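Lipolytic enzyme, g-d-s-l (Clostridium thermocellum, PDB 2W47) carries a family 6 carbohydrate-binding module, a small beta-sandwich domain that holds a glycan next to a calcium ion. Local coordinates at residues 52-61 with 121-132; 74-85 with 97-105. All coordinates share one frame; numbering follows the deposited sequence. Where two conformers were deposited one is given.

Contact 1 of 2, residues 52-61 with 121-132; sequences GSYALIFRYA and PNVDYLKVFSAN. With AQA (4-deoxy-beta-L-threo-hex-4-enopyranuronic acid), chain B.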
loop_
_atom_site.group_PDB
_atom_site.type_symbol
_atom_site.label_atom_id
_atom_site.label_comp_id
_atom_site.label_asym_id
_atom_site.label_seq_id
_atom_site.Cartn_x
_atom_site.Cartn_y
_atom_site.Cartn_z
ATOM N N GLY A 52 -13.935 12.791 -3.327
ATOM C CA GLY A 52 -12.882 13.693 -3.767
ATOM C C GLY A 52 -11.529 13.027 -3.849
ATOM O O GLY A 52 -11.423 11.798 -3.820
ATOM N N SER A 53 -10.487 13.847 -3.951
ATOM C CA SER A 53 -9.129 13.351 -4.161
ATOM C C SER A 53 -8.419 13.121 -2.834
ATOM O O SER A 53 -8.444 13.973 -1.943
ATOM C CB SER A 53 -8.333 14.325 -5.030
ATOM O OG SER A 53 -9.055 14.673 -6.197
ATOM N N TYR A 54 -7.792 11.954 -2.714
ATOM C CA TYR A 54 -7.080 11.566 -1.500
ATOM C C TYR A 54 -5.700 11.074 -1.853
ATOM O O TYR A 54 -5.519 10.395 -2.861
ATOM C CB TYR A 54 -7.828 10.455 -0.751
ATOM C CG TYR A 54 -9.097 10.936 -0.094
ATOM C CD1 TYR A 54 -9.134 11.208 1.266
ATOM C CD2 TYR A 54 -10.255 11.125 -0.839
ATOM C CE1 TYR A 54 -10.303 11.671 1.874
ATOM C CE2 TYR A 54 -11.426 11.579 -0.243
ATOM C CZ TYR A 54 -11.439 11.849 1.113
ATOM O OH TYR A 54 -12.604 12.304 1.714
ATOM N N ALA A 55 -4.737 11.406 -1.004
ATOM C CA ALA A 55 -3.421 10.788 -1.071
ATOM C C ALA A 55 -3.491 9.414 -0.414
ATOM O O ALA A 55 -4.071 9.262 0.666
ATOM C CB ALA A 55 -2.391 11.657 -0.387
ATOM N N LEU A 56 -2.920 8.432 -1.106
ATOM C CA LEU A 56 -2.773 7.068 -0.612
ATOM C C LEU A 56 -1.279 6.816 -0.561
ATOM O O LEU A 56 -0.633 6.700 -1.600
ATOM C CB LEU A 56 -3.438 6.075 -1.575
ATOM C CG LEU A 56 -4.862 6.393 -2.044
ATOM C CD1 LEU A 56 -5.352 5.343 -3.038
ATOM C CD2 LEU A 56 -5.794 6.491 -0.853
ATOM N N ILE A 57 -0.736 6.767 0.649
ATOM C CA ILE A 57 0.699 6.613 0.841
ATOM C C ILE A 57 0.997 5.285 1.528
ATOM O O ILE A 57 0.517 5.023 2.631
ATOM C CB ILE A 57 1.300 7.780 1.659
ATOM C CG1 ILE A 57 1.093 9.116 0.927
ATOM C CG2 ILE A 57 2.778 7.532 1.935
ATOM C CD1 ILE A 57 1.718 10.329 1.638
ATOM N N PHE A 58 1.790 4.450 0.868
ATOM C CA PHE A 58 2.249 3.194 1.455
ATOM C C PHE A 58 3.606 3.432 2.091
ATOM O O PHE A 58 4.515 3.949 1.441
ATOM C CB PHE A 58 2.401 2.119 0.375
ATOM C CG PHE A 58 1.129 1.797 -0.352
ATOM C CD1 PHE A 58 0.290 0.780 0.098
ATOM C CD2 PHE A 58 0.773 2.497 -1.503
ATOM C CE1 PHE A 58 -0.888 0.472 -0.586
ATOM C CE2 PHE A 58 -0.398 2.198 -2.189
ATOM C CZ PHE A 58 -1.233 1.181 -1.737
ATOM N N ARG A 59 3.751 3.073 3.359
ATOM C CA ARG A 59 5.070 3.026 3.965
ATOM C C ARG A 59 5.592 1.614 3.752
ATOM O O ARG A 59 4.938 0.653 4.129
ATOM C CB ARG A 59 5.010 3.391 5.445
ATOM C CG ARG A 59 6.377 3.441 6.120
ATOM C CD ARG A 59 6.313 4.077 7.498
ATOM N NE ARG A 59 7.643 4.330 8.057
ATOM C CZ ARG A 59 8.285 3.519 8.896
ATOM N NH1 ARG A 59 9.490 3.848 9.352
ATOM N NH2 ARG A 59 7.736 2.373 9.282
ATOM N N TYR A 60 6.769 1.489 3.139
ATOM C CA TYR A 60 7.227 0.205 2.628
ATOM C C TYR A 60 8.738 0.040 2.743
ATOM O O TYR A 60 9.468 1.026 2.880
ATOM C CB TYR A 60 6.788 0.044 1.163
ATOM C CG TYR A 60 7.716 0.728 0.190
ATOM C CD1 TYR A 60 8.728 0.011 -0.439
ATOM C CD2 TYR A 60 7.596 2.086 -0.086
ATOM C CE1 TYR A 60 9.598 0.625 -1.322
ATOM C CE2 TYR A 60 8.474 2.714 -0.977
ATOM C CZ TYR A 60 9.461 1.967 -1.582
ATOM O OH TYR A 60 10.349 2.558 -2.456
ATOM N N ALA A 61 9.196 -1.207 2.678
ATOM C CA ALA A 61 10.614 -1.499 2.586
ATOM C C ALA A 61 10.859 -2.430 1.425
ATOM O O ALA A 61 10.040 -3.289 1.121
ATOM C CB ALA A 61 11.139 -2.103 3.891
ATOM N N PRO A 121 6.642 -5.274 -2.131
ATOM C CA PRO A 121 7.513 -4.816 -1.057
ATOM C C PRO A 121 6.898 -5.212 0.283
ATOM O O PRO A 121 5.712 -5.563 0.352
ATOM C CB PRO A 121 7.461 -3.291 -1.199
ATOM C CG PRO A 121 6.104 -3.025 -1.765
ATOM C CD PRO A 121 5.922 -4.150 -2.760
ATOM N N ASN A 122 7.689 -5.148 1.344
ATOM C CA ASN A 122 7.104 -5.230 2.681
ATOM C C ASN A 122 6.352 -3.939 2.948
ATOM O O ASN A 122 6.852 -2.852 2.642
ATOM C CB ASN A 122 8.173 -5.451 3.738
ATOM C CG ASN A 122 8.751 -6.848 3.703
ATOM O OD1 ASN A 122 8.208 -7.753 3.067
ATOM N ND2 ASN A 122 9.873 -7.039 4.404
ATOM N N VAL A 123 5.140 -4.046 3.490
ATOM C CA VAL A 123 4.265 -2.874 3.647
ATOM C C VAL A 123 3.833 -2.707 5.103
ATOM O O VAL A 123 3.212 -3.607 5.705
ATOM C CB VAL A 123 3.020 -2.936 2.725
ATOM C CG1 VAL A 123 2.125 -1.740 2.968
ATOM C CG2 VAL A 123 3.446 -2.981 1.246
ATOM N N ASP A 124 4.180 -1.557 5.667
ATOM C CA ASP A 124 3.917 -1.249 7.064
ATOM C C ASP A 124 2.469 -0.813 7.288
ATOM O O ASP A 124 1.803 -1.271 8.233
ATOM C CB ASP A 124 4.874 -0.129 7.492
ATOM C CG ASP A 124 4.826 0.161 8.969
ATOM O OD1 ASP A 124 4.497 -0.747 9.756
ATOM O OD2 ASP A 124 5.159 1.307 9.344
ATOM N N TYR A 125 1.999 0.086 6.430
ATOM C CA TYR A 125 0.652 0.640 6.511
ATOM C C TYR A 125 0.309 1.409 5.253
ATOM O O TYR A 125 1.179 1.662 4.408
ATOM C CB TYR A 125 0.488 1.552 7.740
ATOM C CG TYR A 125 1.378 2.779 7.822
ATOM C CD1 TYR A 125 1.246 3.835 6.915
ATOM C CD2 TYR A 125 2.288 2.920 8.860
ATOM C CE1 TYR A 125 2.040 4.979 7.016
ATOM C CE2 TYR A 125 3.076 4.057 8.975
ATOM C CZ TYR A 125 2.945 5.080 8.047
ATOM O OH TYR A 125 3.721 6.217 8.143
ATOM N N LEU A 126 -0.965 1.770 5.145
ATOM C CA LEU A 126 -1.451 2.706 4.153
ATOM C C LEU A 126 -1.960 3.922 4.910
ATOM O O LEU A 126 -2.775 3.792 5.817
ATOM C CB LEU A 126 -2.583 2.076 3.339
ATOM C CG LEU A 126 -3.388 3.000 2.420
ATOM C CD1 LEU A 126 -2.546 3.526 1.268
ATOM C CD2 LEU A 126 -4.626 2.287 1.900
ATOM N N LYS A 127 -1.468 5.095 4.537
ATOM C CA LYS A 127 -1.873 6.360 5.134
ATOM C C LYS A 127 -2.727 7.103 4.120
ATOM O O LYS A 127 -2.341 7.240 2.960
ATOM C CB LYS A 127 -0.624 7.165 5.469
ATOM C CG LYS A 127 -0.868 8.573 6.013
ATOM C CD LYS A 127 0.474 9.274 6.221
ATOM C CE LYS A 127 0.329 10.656 6.818
ATOM N NZ LYS A 127 1.671 11.242 7.086
ATOM N N VAL A 128 -3.888 7.585 4.560
ATOM C CA VAL A 128 -4.858 8.214 3.669
ATOM C C VAL A 128 -5.218 9.580 4.226
ATOM O O VAL A 128 -5.552 9.718 5.404
ATOM C CB VAL A 128 -6.140 7.338 3.499
ATOM C CG1 VAL A 128 -7.156 7.963 2.538
ATOM C CG2 VAL A 128 -5.760 5.937 3.017
ATOM N N PHE A 129 -5.141 10.593 3.370
ATOM C CA PHE A 129 -5.573 11.930 3.760
ATOM C C PHE A 129 -6.118 12.685 2.566
ATOM O O PHE A 129 -5.820 12.363 1.414
ATOM C CB PHE A 129 -4.473 12.714 4.503
ATOM C CG PHE A 129 -3.181 12.864 3.746
ATOM C CD1 PHE A 129 -2.174 11.912 3.861
ATOM C CD2 PHE A 129 -2.950 13.987 2.954
ATOM C CE1 PHE A 129 -0.969 12.062 3.171
ATOM C CE2 PHE A 129 -1.754 14.140 2.259
ATOM C CZ PHE A 129 -0.760 13.179 2.377
ATOM N N SER A 130 -6.949 13.681 2.849
ATOM C CA SER A 130 -7.562 14.485 1.814
ATOM C C SER A 130 -6.489 15.286 1.087
ATOM O O SER A 130 -5.585 15.826 1.713
ATOM C CB SER A 130 -8.600 15.411 2.439
ATOM O OG SER A 130 -9.218 16.234 1.469
ATOM N N ALA A 131 -6.580 15.320 -0.238
ATOM C CA ALA A 131 -5.615 16.050 -1.052
ATOM C C ALA A 131 -6.356 16.721 -2.195
ATOM O O ALA A 131 -6.049 16.514 -3.378
ATOM C CB ALA A 131 -4.526 15.101 -1.565
ATOM N N ASN A 132 -7.349 17.533 -1.838
ATOM C CA ASN A 132 -8.196 18.150 -2.855
ATOM C C ASN A 132 -7.453 19.104 -3.782
ATOM O O ASN A 132 -7.902 19.331 -4.900
ATOM C CB ASN A 132 -9.437 18.810 -2.249
ATOM C CG ASN A 132 -10.490 17.793 -1.837
ATOM O OD1 ASN A 132 -10.912 17.765 -0.685
ATOM N ND2 ASN A 132 -10.905 16.941 -2.775
HETATM O O6A AQA B . 12.273 -10.928 -0.307
HETATM C C6 AQA B . 11.491 -10.601 0.629
HETATM O O6B AQA B . 10.290 -10.285 0.424
HETATM C C5 AQA B . 11.956 -10.580 1.879
HETATM O O5 AQA B . 13.361 -10.922 2.059
HETATM C C4 AQA B . 11.165 -10.228 2.919
HETATM C C3 AQA B . 11.642 -10.431 4.344
HETATM O O3 AQA B . 10.967 -9.554 5.257
HETATM C C2 AQA B . 13.141 -10.163 4.373
HETATM O O2 AQA B . 13.671 -10.358 5.686
HETATM C C1 AQA B . 13.850 -11.093 3.395
HETATM O O HOH W 1 -10.667 15.030 -0.451
#

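Contact 2 of 2, residues 74-85 with 97-105; sequences VNGNIVKPSMDF and AGIVANLNQ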
loop_
_atom_site.group_PDB
_atom_site.type_symbol
_atom_site.label_atom_id
_atom_site.label_comp_id
_atom_site.label_asym_id
_atom_site.label_seq_id
_atom_site.Cartn_x
_atom_site.Cartn_y
_atom_site.Cartn_z
ATOM N N VAL A 74 -8.955 0.646 -7.097
ATOM C CA VAL A 74 -9.936 1.232 -6.188
ATOM C C VAL A 74 -11.281 0.710 -6.644
ATOM O O VAL A 74 -11.714 0.967 -7.771
ATOM C CB VAL A 74 -9.925 2.779 -6.226
ATOM C CG1 VAL A 74 -11.068 3.359 -5.382
ATOM C CG2 VAL A 74 -8.594 3.305 -5.744
ATOM N N ASN A 75 -11.921 -0.081 -5.786
ATOM C CA ASN A 75 -13.189 -0.716 -6.126
ATOM C C ASN A 75 -13.062 -1.573 -7.401
ATOM O O ASN A 75 -14.011 -1.711 -8.186
ATOM C CB ASN A 75 -14.300 0.344 -6.221
ATOM C CG ASN A 75 -14.344 1.241 -4.992
ATOM O OD1 ASN A 75 -14.346 2.479 -5.085
ATOM N ND2 ASN A 75 -14.340 0.620 -3.829
ATOM N N GLY A 76 -11.879 -2.156 -7.596
ATOM C CA GLY A 76 -11.612 -3.007 -8.754
ATOM C C GLY A 76 -11.213 -2.255 -10.012
ATOM O O GLY A 76 -10.848 -2.866 -11.022
ATOM N N ASN A 77 -11.279 -0.930 -9.955
ATOM C CA ASN A 77 -10.842 -0.101 -11.074
ATOM C C ASN A 77 -9.352 0.126 -10.986
ATOM O O ASN A 77 -8.856 0.516 -9.944
ATOM C CB ASN A 77 -11.579 1.228 -11.038
ATOM C CG ASN A 77 -13.070 1.045 -11.137
ATOM O OD1 ASN A 77 -13.786 1.043 -10.127
ATOM N ND2 ASN A 77 -13.539 0.799 -12.334
ATOM N N ILE A 78 -8.639 -0.120 -12.083
ATOM C CA ILE A 78 -7.190 0.063 -12.088
ATOM C C ILE A 78 -6.884 1.554 -12.125
ATOM O O ILE A 78 -7.220 2.242 -13.098
ATOM C CB ILE A 78 -6.521 -0.674 -13.269
ATOM C CG1 ILE A 78 -6.844 -2.168 -13.214
ATOM C CG2 ILE A 78 -5.002 -0.461 -13.239
ATOM C CD1 ILE A 78 -6.454 -2.947 -14.484
ATOM N N VAL A 79 -6.295 2.065 -11.050
ATOM C CA VAL A 79 -5.955 3.483 -10.990
ATOM C C VAL A 79 -4.471 3.704 -11.270
ATOM O O VAL A 79 -4.074 4.779 -11.719
ATOM C CB VAL A 79 -6.408 4.163 -9.669
ATOM C CG1 VAL A 79 -7.922 4.065 -9.520
ATOM C CG2 VAL A 79 -5.709 3.564 -8.457
ATOM N N LYS A 80 -3.659 2.681 -11.020
ATOM C CA LYS A 80 -2.247 2.727 -11.397
ATOM C C LYS A 80 -1.845 1.325 -11.830
ATOM O O LYS A 80 -1.698 0.445 -10.993
ATOM C CB LYS A 80 -1.385 3.240 -10.233
ATOM C CG LYS A 80 0.077 3.543 -10.582
ATOM C CD LYS A 80 0.226 4.683 -11.586
ATOM C CE LYS A 80 1.672 4.809 -12.059
ATOM N NZ LYS A 80 2.626 5.136 -10.963
ATOM N N PRO A 81 -1.707 1.095 -13.151
ATOM C CA PRO A 81 -1.324 -0.230 -13.634
ATOM C C PRO A 81 -0.014 -0.748 -13.039
ATOM O O PRO A 81 0.092 -1.931 -12.743
ATOM C CB PRO A 81 -1.191 -0.032 -15.148
ATOM C CG PRO A 81 -2.113 1.117 -15.442
ATOM C CD PRO A 81 -1.955 2.035 -14.264
ATOM N N SER A 82 0.971 0.129 -12.863
ATOM C CA SER A 82 2.259 -0.290 -12.330
ATOM C C SER A 82 2.870 0.799 -11.469
ATOM O O SER A 82 3.588 1.677 -11.957
ATOM C CB SER A 82 3.209 -0.681 -13.466
ATOM O OG SER A 82 4.357 -1.311 -12.941
ATOM N N MET A 83 2.553 0.743 -10.179
ATOM C CA MET A 83 3.092 1.664 -9.186
ATOM C C MET A 83 4.434 1.134 -8.709
ATOM O O MET A 83 4.542 -0.032 -8.296
ATOM C CB MET A 83 2.126 1.797 -8.006
ATOM C CG MET A 83 2.588 2.800 -6.971
ATOM S SD MET A 83 1.326 3.029 -5.716
ATOM C CE MET A 83 2.215 4.112 -4.607
ATOM N N ASP A 84 5.456 1.982 -8.783
ATOM C CA ASP A 84 6.806 1.592 -8.394
ATOM C C ASP A 84 7.011 1.571 -6.892
ATOM O O ASP A 84 6.545 2.463 -6.164
ATOM C CB ASP A 84 7.838 2.534 -9.026
ATOM C CG ASP A 84 7.872 2.432 -10.534
ATOM O OD1 ASP A 84 7.556 1.362 -11.083
ATOM O OD2 ASP A 84 8.223 3.445 -11.175
ATOM N N PHE A 85 7.720 0.533 -6.456
ATOM C CA PHE A 85 8.200 0.396 -5.094
ATOM C C PHE A 85 9.674 0.059 -5.202
ATOM O O PHE A 85 10.085 -1.102 -5.142
ATOM C CB PHE A 85 7.397 -0.674 -4.357
ATOM C CG PHE A 85 5.975 -0.265 -4.109
ATOM C CD1 PHE A 85 5.631 0.398 -2.935
ATOM C CD2 PHE A 85 4.995 -0.474 -5.083
ATOM C CE1 PHE A 85 4.325 0.810 -2.706
ATOM C CE2 PHE A 85 3.689 -0.063 -4.866
ATOM C CZ PHE A 85 3.356 0.582 -3.667
ATOM N N ALA A 97 5.743 5.519 -0.771
ATOM C CA ALA A 97 5.347 5.600 -2.174
ATOM C C ALA A 97 3.865 5.896 -2.187
ATOM O O ALA A 97 3.086 5.221 -1.507
ATOM C CB ALA A 97 5.654 4.304 -2.913
ATOM N N GLY A 98 3.475 6.913 -2.945
ATOM C CA GLY A 98 2.109 7.391 -2.898
ATOM C C GLY A 98 1.515 7.705 -4.250
ATOM O O GLY A 98 2.238 7.916 -5.237
ATOM N N ILE A 99 0.188 7.707 -4.286
ATOM C CA ILE A 99 -0.576 8.197 -5.426
ATOM C C ILE A 99 -1.717 9.048 -4.904
ATOM O O ILE A 99 -2.068 8.986 -3.722
ATOM C CB ILE A 99 -1.152 7.059 -6.326
ATOM C CG1 ILE A 99 -2.071 6.123 -5.531
ATOM C CG2 ILE A 99 -0.042 6.298 -7.045
ATOM C CD1 ILE A 99 -2.900 5.199 -6.402
ATOM N N VAL A 100 -2.287 9.850 -5.791
ATOM C CA VAL A 100 -3.523 10.546 -5.507
ATOM C C VAL A 100 -4.620 9.834 -6.296
ATOM O O VAL A 100 -4.441 9.518 -7.468
ATOM C CB VAL A 100 -3.425 12.041 -5.882
ATOM C CG1 VAL A 100 -4.751 12.730 -5.686
ATOM C CG2 VAL A 100 -2.357 12.719 -5.041
ATOM N N ALA A 101 -5.744 9.568 -5.638
ATOM C CA ALA A 101 -6.857 8.877 -6.273
ATOM C C ALA A 101 -8.174 9.472 -5.837
ATOM O O ALA A 101 -8.297 9.973 -4.719
ATOM C CB ALA A 101 -6.818 7.392 -5.917
ATOM N N ASN A 102 -9.156 9.406 -6.731
ATOM C CA ASN A 102 -10.504 9.823 -6.395
ATOM C C ASN A 102 -11.216 8.714 -5.637
ATOM O O ASN A 102 -11.232 7.561 -6.080
ATOM C CB ASN A 102 -11.289 10.211 -7.650
ATOM C CG ASN A 102 -10.846 11.545 -8.229
ATOM O OD1 ASN A 102 -10.856 11.738 -9.445
ATOM N ND2 ASN A 102 -10.456 12.473 -7.360
ATOM N N LEU A 103 -11.771 9.068 -4.484
ATOM C CA LEU A 103 -12.529 8.133 -3.652
ATOM C C LEU A 103 -13.975 8.599 -3.548
ATOM O O LEU A 103 -14.256 9.796 -3.663
ATOM C CB LEU A 103 -11.926 8.030 -2.244
ATOM C CG LEU A 103 -10.459 7.596 -2.101
ATOM C CD1 LEU A 103 -10.119 7.428 -0.629
ATOM C CD2 LEU A 103 -10.159 6.320 -2.885
ATOM N N ASN A 104 -14.884 7.651 -3.331
ATOM C CA ASN A 104 -16.303 7.950 -3.124
ATOM C C ASN A 104 -16.611 8.075 -1.643
ATOM O O ASN A 104 -15.997 7.397 -0.824
ATOM C CB ASN A 104 -17.174 6.833 -3.707
ATOM C CG ASN A 104 -16.835 6.504 -5.145
ATOM O OD1 ASN A 104 -16.908 7.358 -6.028
ATOM N ND2 ASN A 104 -16.487 5.247 -5.393
ATOM N N GLN A 105 -17.578 8.919 -1.287
ATOM C CA GLN A 105 -18.016 8.998 0.104
ATOM C C GLN A 105 -18.386 7.604 0.601
ATOM O O GLN A 105 -19.105 6.863 -0.078
ATOM C CB GLN A 105 -19.206 9.956 0.268
ATOM C CG GLN A 105 -19.577 10.207 1.728
ATOM C CD GLN A 105 -20.655 11.262 1.907
ATOM O OE1 GLN A 105 -20.396 12.336 2.452
ATOM N NE2 GLN A 105 -21.866 10.957 1.460
#

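Contact 1 of 2, residues 52-61 with 121-132
Arg59 and Tyr125 meet across two neighbouring antiparallel strands, 52-61 and 122-130, with the aliphatic part of the arginine laid over one face of the tyrosine ring. Arg59 CB stands 3.8 Å from the centroid of the Tyr125 ring, a CH-pi contact offset toward the rim, and the guanidinium plane lies only 20° from that of the ring. The arginine chain is extended, with CG anti to the backbone N (chi1 -177°), and this carries the guanidinium past the ring to Asp124. There Arg59 NH2 forms a salt bridge with Asp124 OD2 at 2.8 Å; the oxygen approaches in the guanidinium plane, whereas the nitrogen sits above the carboxylate plane. Thr27 OG1 also bonds Asp124 OD2, and Gly25 O takes a second bond from Arg59 NH2.

Farther along the same face, Phe129 repeats the covering: Ala55 CB is 3.7 Å from the centroid of the Phe129 ring, and Ile57 CD1 touches the ring's edge at Phe129 CE1 (3.5 Å). Phe129 CG sits between its backbone N and carbonyl carbon (chi1 57°), which swings the ring over the neighbouring strand. On the other face, buried in the sandwich, Leu126 CD1 lies over the centre of the Phe58 ring, 4.0 Å from its centroid, while Leu56 and Val128 run side by side.

Between the two faces, Ile57 and Lys127 form a hydrogen-bonded pair of the ladder, with two N-H...O bonds. At the strand start Asn122 ND2 donates to O3 of the 4-deoxy-beta-L-threo-hex-4-enopyranuronic acid at 2.9 Å. The strands thus present an apolar layer to the sandwich interior and, on the other face, rings covered by aliphatic carbons; the Arg59-Asp124 pair, with its further bonds to Thr27 and Gly25, probably keeps the guanidinium fixed.

Contact 2 of 2, residues 74-85 with 97-105
In this beta sandwich of the family 6 carbohydrate-binding module, Met83, on the edge strand 77-83, and Val74, at the end of the adjoining strand 70-74, reach toward strand 95-103, an edge strand of the other sheet. Segment 74-85 opens with a type I' turn from Val74 to Asn77 and then runs an irregular course, with a classic beta bulge where Val79 and Lys80 both face Ile72 of strand 70-74. The contact between the two segments is made mainly by side chains fitting together.

Met83 forms one long bump. Its chain is fully extended, CG anti to the backbone N (chi1 -177°) and the later torsions also near 180°, and its methyl lies beside the backbone of strand 95-103: Met83 CE lies 3.4 Å from Ala97 O and also touches Ala97 CB. The sulfur rests against the branch of the next inward-pointing residue, with Met83 SD 3.8 Å from Ile99 CG2. Small Ala97 leaves a shallow hollow that Met83 shares with the Phe85 ring; Phe85 CE1 approaches Ala97 CB to 3.7 Å. Phe85 itself packs edge-to-face with Tyr60, and Phe58 backs Met83 from strand 52-61.

Ile99 is the answering bump. Its CG1 branch takes the position between the backbone N and the carbonyl carbon (chi1 59°), which divides its reach: CG2 meets the methionine, while CD1 goes to the valine at the bulge. The Val79 and Ile99 side chains cross at about a right angle, Val79 CG2 standing 3.8 Å from Ile99 CD1.

Beyond them Ala101 makes a lower spot, over which Val74 CG2 comes no nearer than 4.5 Å to Ala101 CB. The other branch of the valine turns to Leu103, again at about a right angle, and Val74 CG1 meets Leu103 CD2 at 4.0 Å.

Overall arrangement
Contact 1 lies within one sheet and contact 2 spans the gap to the other, and strands 52-61 and 95-103 are neighbours in the sheet they share. The centres of the two contacts are about 10 Å apart, and along the chain contact 2 is nested inside the loop closed by contact 1. Two probable backbone hydrogen bonds join them, Leu56 N to Ile99 O and Phe58 N to Ala97 O, both 2.8 Å. At the glycan end Pro121 CG packs on Phe85 CG at 3.6 Å. Only contact 1 enters the pocket: the side chain of Asn122 is about 4 Å from the calcium ion, whereas that of Phe85 in contact 2 remains about 11 Å away.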